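Local coordinates for taurine dioxygenase (Burkholderia ambifaria, PDB 5VN6), which probably catalyses the iron- and 2-oxoglutarate-dependent oxygenation of taurine, and holds a magnesium ion at the metal site in this crystal, at residues 24-28 with 52-57; 59-63 with 84-89; 65-69 with 117-121. All blocks are in the same frame, centred on the assembly; numbering follows the deposited sequence.

How the interactions relate
Helix 59-67 supplies one segment each to interactions 2 and 3 and packs against interaction 1. Successive parts of it meet strands 87-91 and 118-125 of one mixed sheet, and the centres of the two contacts are 10 Å apart. His-62 ties them together through a hydrogen bond from NE2 to Val-120 O (2.7 Å). Interaction 1, centred about 14 and 15 Å from interactions 3 and 2, involves the loop leading into the helix; its Leu-27 CD2 packs on Phe-65 CZ at 3.7 Å. Interactions 1 and 2 lie away from the magnesium site of His-106, Asp-108 and His-266; interaction 3 comes nearer without entering it, with the Phe-117 side chain about 10 Å from that of Asp-108.

Interaction 1. Residues 24-28 with 52-57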
# COMPACT_ATOMS: atom_id res chain seq x y z
N GLY A 24 25.41 8.21 7.69
CA GLY A 24 26.54 8.61 8.51
C GLY A 24 26.25 8.52 9.99
O GLY A 24 26.76 9.34 10.77
N VAL A 25 25.44 7.55 10.41
CA VAL A 25 25.02 7.41 11.80
C VAL A 25 25.27 5.99 12.25
O VAL A 25 24.77 5.04 11.63
CB VAL A 25 23.53 7.76 11.99
CG1 VAL A 25 23.05 7.26 13.34
CG2 VAL A 25 23.30 9.23 11.85
N ASN A 26 26.01 5.84 13.33
CA ASN A 26 26.18 4.56 13.99
C ASN A 26 25.35 4.62 15.26
O ASN A 26 25.60 5.46 16.13
CB ASN A 26 27.65 4.29 14.33
CG ASN A 26 27.88 2.87 14.82
OD1 ASN A 26 27.02 2.28 15.49
ND2 ASN A 26 29.08 2.35 14.57
N LEU A 27 24.34 3.75 15.36
CA LEU A 27 23.44 3.79 16.50
C LEU A 27 24.20 3.61 17.80
O LEU A 27 23.79 4.15 18.83
CB LEU A 27 22.34 2.73 16.36
CG LEU A 27 21.29 3.08 15.31
CD1 LEU A 27 20.14 2.08 15.32
CD2 LEU A 27 20.78 4.51 15.53
N ALA A 28 25.30 2.86 17.76
CA ALA A 28 26.12 2.65 18.95
C ALA A 28 26.60 3.98 19.52
O ALA A 28 26.71 4.13 20.75
CB ALA A 28 27.33 1.76 18.63
N LEU A 52 17.90 2.83 9.01
CA LEU A 52 19.35 2.85 8.90
C LEU A 52 19.82 1.55 8.26
O LEU A 52 19.26 0.49 8.52
CB LEU A 52 20.01 3.02 10.27
CG LEU A 52 19.74 4.32 11.04
CD1 LEU A 52 18.47 4.24 11.91
CD2 LEU A 52 20.94 4.67 11.88
N ARG A 53 20.86 1.64 7.44
CA ARG A 53 21.52 0.48 6.86
C ARG A 53 22.79 0.17 7.62
O ARG A 53 23.34 1.03 8.32
CB ARG A 53 21.86 0.71 5.38
CG ARG A 53 20.66 1.04 4.48
CD ARG A 53 19.85 -0.21 4.17
NE ARG A 53 18.87 0.05 3.11
CZ ARG A 53 17.79 -0.69 2.90
NH1 ARG A 53 17.53 -1.74 3.69
NH2 ARG A 53 16.94 -0.37 1.92
N ASP A 54 23.25 -1.08 7.49
CA ASP A 54 24.58 -1.49 7.92
C ASP A 54 24.86 -1.11 9.37
O ASP A 54 25.91 -0.56 9.71
CB ASP A 54 25.63 -0.91 6.98
CG ASP A 54 25.35 -1.24 5.55
OD1 ASP A 54 25.11 -2.44 5.28
OD2 ASP A 54 25.30 -0.32 4.71
N GLN A 55 23.91 -1.44 10.24
CA GLN A 55 24.07 -1.20 11.67
C GLN A 55 24.69 -2.46 12.26
O GLN A 55 24.00 -3.36 12.75
CB GLN A 55 22.74 -0.85 12.32
CG GLN A 55 22.20 0.52 11.90
CD GLN A 55 23.23 1.62 12.11
OE1 GLN A 55 23.53 2.00 13.25
NE2 GLN A 55 23.78 2.13 11.01
N ASP A 56 26.02 -2.51 12.21
CA ASP A 56 26.79 -3.60 12.81
C ASP A 56 27.00 -3.26 14.27
O ASP A 56 27.97 -2.61 14.66
CB ASP A 56 28.11 -3.79 12.07
CG ASP A 56 28.93 -4.92 12.65
OD1 ASP A 56 28.47 -6.09 12.59
OD2 ASP A 56 30.05 -4.65 13.16
N ILE A 57 26.09 -3.75 15.12
CA ILE A 57 26.06 -3.38 16.52
C ILE A 57 25.83 -4.64 17.34
O ILE A 57 25.41 -5.68 16.83
CB ILE A 57 24.95 -2.34 16.84
CG1 ILE A 57 23.57 -2.91 16.47
CG2 ILE A 57 25.20 -1.05 16.06
CD1 ILE A 57 22.40 -1.98 16.82
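The amide of Gln-55 is laid across the backbone of residues 25-27 and meets it with both ends. Its OE1 accepts from Leu-27 N at 2.9 Å in a nearly straight bond (165°), with the donor in the carbonyl plane, while NE2 gives a more bent bond to Val-25 O at 3.1 Å. A bend at chi2 (-53°) folds the chain back, and NE2 also donates to Arg-53 O (2.9 Å) within its own loop. Three bonds thus hold the amide and fix its flip. The Leu-27 side chain crosses that of Gln-55 at about a right angle, bringing CG to 3.2 Å from OE1, and meets Leu-52 tip to tip, CD2 to CD2 at 3.7 Å. The same Leu-52 methyl touches Val-25 CG1 at 3.6 Å. Asn-26 stands with its amide plane almost perpendicular to that of Gln-55; its OD1 caps the helix beginning at Leu-27 by accepting from Ala-28 N (2.9 Å) and passes alongside Ile-57 CG2. The buried glutamine side chain therefore serves one backbone N-H and two carbonyls, joining the start of helix 27-32 to the loop after strand 49-52, with a leucine-valine cluster on the strand side.

Interaction 2. Residues 59-63 with 84-89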
# COMPACT_ATOMS: atom_id res chain seq x y z
N ARG A 59 23.99 -6.67 20.64
CA ARG A 59 22.66 -6.69 21.23
C ARG A 59 22.59 -5.77 22.44
O ARG A 59 21.57 -5.09 22.65
CB ARG A 59 22.27 -8.13 21.55
CG ARG A 59 22.29 -8.99 20.27
CD ARG A 59 22.18 -10.48 20.54
NE ARG A 59 21.74 -11.22 19.36
CZ ARG A 59 22.46 -11.36 18.24
NH1 ARG A 59 23.66 -10.80 18.14
NH2 ARG A 59 21.97 -12.06 17.23
N ALA A 60 23.66 -5.72 23.23
CA ALA A 60 23.70 -4.76 24.34
C ALA A 60 23.54 -3.34 23.81
O ALA A 60 22.80 -2.53 24.39
CB ALA A 60 24.98 -4.93 25.16
N GLU A 61 24.20 -3.01 22.69
CA GLU A 61 24.05 -1.68 22.11
C GLU A 61 22.64 -1.45 21.56
O GLU A 61 22.09 -0.35 21.72
CB GLU A 61 25.10 -1.43 21.03
CG GLU A 61 26.53 -1.50 21.53
CD GLU A 61 27.56 -1.38 20.42
OE1 GLU A 61 27.30 -1.90 19.31
OE2 GLU A 61 28.63 -0.80 20.66
N HIS A 62 22.06 -2.46 20.91
CA HIS A 62 20.67 -2.36 20.44
C HIS A 62 19.74 -2.06 21.61
O HIS A 62 18.88 -1.17 21.53
CB HIS A 62 20.27 -3.67 19.74
CG HIS A 62 18.88 -3.69 19.17
ND1 HIS A 62 18.43 -4.71 18.36
CD2 HIS A 62 17.84 -2.82 19.29
CE1 HIS A 62 17.18 -4.48 18.01
NE2 HIS A 62 16.79 -3.34 18.56
N VAL A 63 19.90 -2.80 22.70
CA VAL A 63 19.09 -2.61 23.89
C VAL A 63 19.35 -1.24 24.51
O VAL A 63 18.42 -0.49 24.82
CB VAL A 63 19.37 -3.75 24.89
CG1 VAL A 63 19.00 -3.35 26.30
CG2 VAL A 63 18.62 -5.01 24.46
N HIS A 84 19.69 -11.04 26.69
CA HIS A 84 19.81 -9.58 26.73
C HIS A 84 18.43 -9.01 27.02
O HIS A 84 17.62 -8.83 26.09
CB HIS A 84 20.35 -9.00 25.42
CG HIS A 84 21.80 -9.28 25.17
ND1 HIS A 84 22.23 -10.36 24.44
CD2 HIS A 84 22.91 -8.60 25.53
CE1 HIS A 84 23.55 -10.35 24.37
NE2 HIS A 84 23.99 -9.29 25.02
N PRO A 85 18.10 -8.75 28.28
CA PRO A 85 16.75 -8.30 28.63
C PRO A 85 16.33 -7.08 27.82
O PRO A 85 17.12 -6.16 27.59
CB PRO A 85 16.85 -7.98 30.12
CG PRO A 85 17.89 -8.96 30.60
CD PRO A 85 18.91 -9.04 29.49
N GLY A 86 15.06 -7.07 27.42
CA GLY A 86 14.48 -6.07 26.54
C GLY A 86 14.45 -6.49 25.08
O GLY A 86 13.60 -6.02 24.32
N LEU A 87 15.36 -7.37 24.69
CA LEU A 87 15.46 -7.84 23.32
C LEU A 87 14.62 -9.10 23.13
O LEU A 87 14.67 -10.02 23.95
CB LEU A 87 16.92 -8.11 22.97
CG LEU A 87 17.27 -8.31 21.50
CD1 LEU A 87 17.33 -6.97 20.79
CD2 LEU A 87 18.60 -9.05 21.39
N VAL A 88 13.89 -9.14 22.02
CA VAL A 88 13.04 -10.26 21.65
C VAL A 88 13.46 -10.73 20.26
O VAL A 88 13.47 -9.94 19.31
CB VAL A 88 11.55 -9.88 21.67
CG1 VAL A 88 10.68 -11.01 21.10
CG2 VAL A 88 11.10 -9.54 23.09
N ARG A 89 13.80 -12.01 20.15
CA ARG A 89 14.17 -12.62 18.88
C ARG A 89 12.92 -13.09 18.15
O ARG A 89 12.00 -13.63 18.77
CB ARG A 89 15.12 -13.80 19.09
CG ARG A 89 16.49 -13.43 19.66
CD ARG A 89 17.50 -14.57 19.51
NE ARG A 89 17.26 -15.37 18.30
CZ ARG A 89 17.66 -15.04 17.07
NH1 ARG A 89 17.37 -15.83 16.05
NH2 ARG A 89 18.34 -13.92 16.86
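Leu-87 packs on Arg-59, His-62 and Val-63, within about one turn of helix 59-67, and His-84 lies against Arg-59 and Ala-60. The two methyls of Leu-87 divide the work: CD1 sits over one face of the His-62 ring, 3.8 Å from its centroid and displaced toward the rim, whereas CD2 lies against the aliphatic part of Arg-59, 3.8 Å from its CB. That CB in turn stands over the centre of the His-84 ring, 3.7 Å from the centroid and only 11° off the normal, a CH-pi contact with the arginine chain crossing the histidine at about a right angle. Val-63 CG2 is 3.8 Å from Leu-87 CB and its CG1 3.6 Å from Pro-85 O. Arg-59 runs extended from CG to NE past the leucine, and its NH2 comes within 4.1 Å of Arg-89 NH2.

In the second shell, a type II turn from His-84 to Leu-87, closed by Leu-87 N to His-84 O (3.0 Å), brings both residues to the helix. Glu-280 forms salt bridges with both arginines and probably offsets their like charge. The His-62 bond to Val-120 O helps set the orientation of its ring. The helix segment and strand 87-89 run at 121° to each other, and strand 278-284, which carries Glu-280, separates strand 87-91 from strand 118-125 in the sheet.

Interaction 3. Residues 65-69 with 117-121; sequences FARRF and FGCVL
The last part of helix 59-67 and the turn that follows lie over the start of strand 118-125, closest at Ala-66 and Val-120, whose CA atoms are 6.2 Å apart, and wider at Phe-69 and Phe-117, at 8.5 Å. Val-120 points its side chain at the helix, and its CG2 is the main point of contact. This methyl lies 3.8 Å from Ala-66 CB and 3.9 Å from Phe-65 CE2, and it approaches the Phe-65 ring obliquely while the two side chains cross at about a right angle. Phe-69 CE1 touches it more loosely. With CG1 set anti to the backbone N (chi1 179°), the valine keeps CG2 beside that nitrogen and facing Ala-66, and CG1 reaches the CD2 side of Phe-65.

At the other end Phe-69 meets Phe-117. Their planes are 39° apart and their centroids 5.8 Å apart, an oblique pairing. It is the CE2-CZ corner of Phe-117 that does the touching: CZ comes to 3.8 Å from Phe-69 CD2, and CE2 to 3.8 Å from Phe-69 CB. Phe-69 O lies over one face of the Phe-117 ring. Within the helix side, Phe-65 CE2 comes in at the edge of the Phe-69 ring, in its plane, and Phe-37 of helix 34-47 packs edge-to-face on Phe-69.

Such packing of a helix on the larger sheet is consistent with the jelly-roll core expected of the cupin clan. Contacts between side chains of the two segments are all apolar, so residues 65-69 are held to the strand by shape and burial, consistent with the small Ala-66 lying at the close end and the phenylalanines at the wider one. A polar tie to the same strand comes one turn earlier, from His-62 to Val-120 O.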
# COMPACT_ATOMS: atom_id res chain seq x y z
N PHE A 65 20.55 1.46 23.13
CA PHE A 65 20.03 2.55 22.31
C PHE A 65 18.53 2.72 22.51
O PHE A 65 18.04 3.84 22.69
CB PHE A 65 20.34 2.32 20.82
CG PHE A 65 19.63 3.28 19.89
CD1 PHE A 65 20.05 4.60 19.77
CD2 PHE A 65 18.52 2.88 19.15
CE1 PHE A 65 19.39 5.49 18.92
CE2 PHE A 65 17.86 3.76 18.30
CZ PHE A 65 18.31 5.07 18.18
N ALA A 66 17.78 1.61 22.49
CA ALA A 66 16.33 1.70 22.65
C ALA A 66 15.95 2.24 24.02
O ALA A 66 14.94 2.95 24.16
CB ALA A 66 15.69 0.33 22.44
N ARG A 67 16.75 1.92 25.03
CA ARG A 67 16.50 2.35 26.40
C ARG A 67 16.58 3.88 26.53
O ARG A 67 15.96 4.45 27.43
CB ARG A 67 17.52 1.64 27.29
CG ARG A 67 17.50 2.02 28.71
CD ARG A 67 16.28 1.47 29.39
NE ARG A 67 16.31 1.88 30.78
CZ ARG A 67 15.97 3.10 31.19
NH1 ARG A 67 15.58 4.00 30.30
NH2 ARG A 67 16.04 3.41 32.48
N ARG A 68 17.32 4.54 25.65
CA ARG A 68 17.35 6.00 25.60
C ARG A 68 15.98 6.62 25.35
O ARG A 68 15.79 7.81 25.64
CB ARG A 68 18.31 6.45 24.50
CG ARG A 68 19.75 6.14 24.76
CD ARG A 68 20.33 7.20 25.65
NE ARG A 68 21.38 7.94 24.98
CZ ARG A 68 21.74 9.18 25.31
NH1 ARG A 68 21.13 9.82 26.30
NH2 ARG A 68 22.72 9.78 24.65
N PHE A 69 15.03 5.89 24.75
CA PHE A 69 13.69 6.42 24.56
C PHE A 69 12.80 6.25 25.79
O PHE A 69 11.75 6.91 25.88
CB PHE A 69 13.02 5.78 23.35
CG PHE A 69 13.64 6.15 22.04
CD1 PHE A 69 14.49 5.27 21.38
CD2 PHE A 69 13.40 7.39 21.47
CE1 PHE A 69 15.06 5.61 20.17
CE2 PHE A 69 13.98 7.75 20.27
CZ PHE A 69 14.81 6.86 19.61
N PHE A 117 5.28 2.78 23.21
CA PHE A 117 5.75 4.02 22.60
C PHE A 117 6.24 3.77 21.18
O PHE A 117 5.98 4.57 20.26
CB PHE A 117 6.85 4.57 23.52
CG PHE A 117 7.79 5.60 22.92
CD1 PHE A 117 7.76 6.92 23.38
CD2 PHE A 117 8.78 5.24 22.01
CE1 PHE A 117 8.64 7.87 22.89
CE2 PHE A 117 9.67 6.18 21.51
CZ PHE A 117 9.60 7.50 21.96
N GLY A 118 6.96 2.67 20.99
CA GLY A 118 7.61 2.41 19.72
C GLY A 118 8.57 1.26 19.88
O GLY A 118 8.54 0.54 20.88
N CYS A 119 9.46 1.14 18.89
CA CYS A 119 10.26 -0.06 18.73
C CYS A 119 11.52 0.24 17.93
O CYS A 119 11.53 1.10 17.04
CB CYS A 119 9.42 -1.13 18.01
SG CYS A 119 10.19 -2.73 17.81
N VAL A 120 12.59 -0.49 18.25
CA VAL A 120 13.82 -0.50 17.46
C VAL A 120 14.00 -1.92 16.95
O VAL A 120 14.24 -2.84 17.74
CB VAL A 120 15.05 -0.05 18.27
CG1 VAL A 120 16.28 -0.12 17.37
CG2 VAL A 120 14.84 1.35 18.87
N LEU A 121 13.89 -2.09 15.64
CA LEU A 121 13.82 -3.40 15.00
C LEU A 121 15.02 -3.58 14.08
O LEU A 121 15.28 -2.73 13.23
CB LEU A 121 12.51 -3.53 14.21
CG LEU A 121 12.30 -4.82 13.41
CD1 LEU A 121 12.32 -6.04 14.33
CD2 LEU A 121 11.01 -4.78 12.60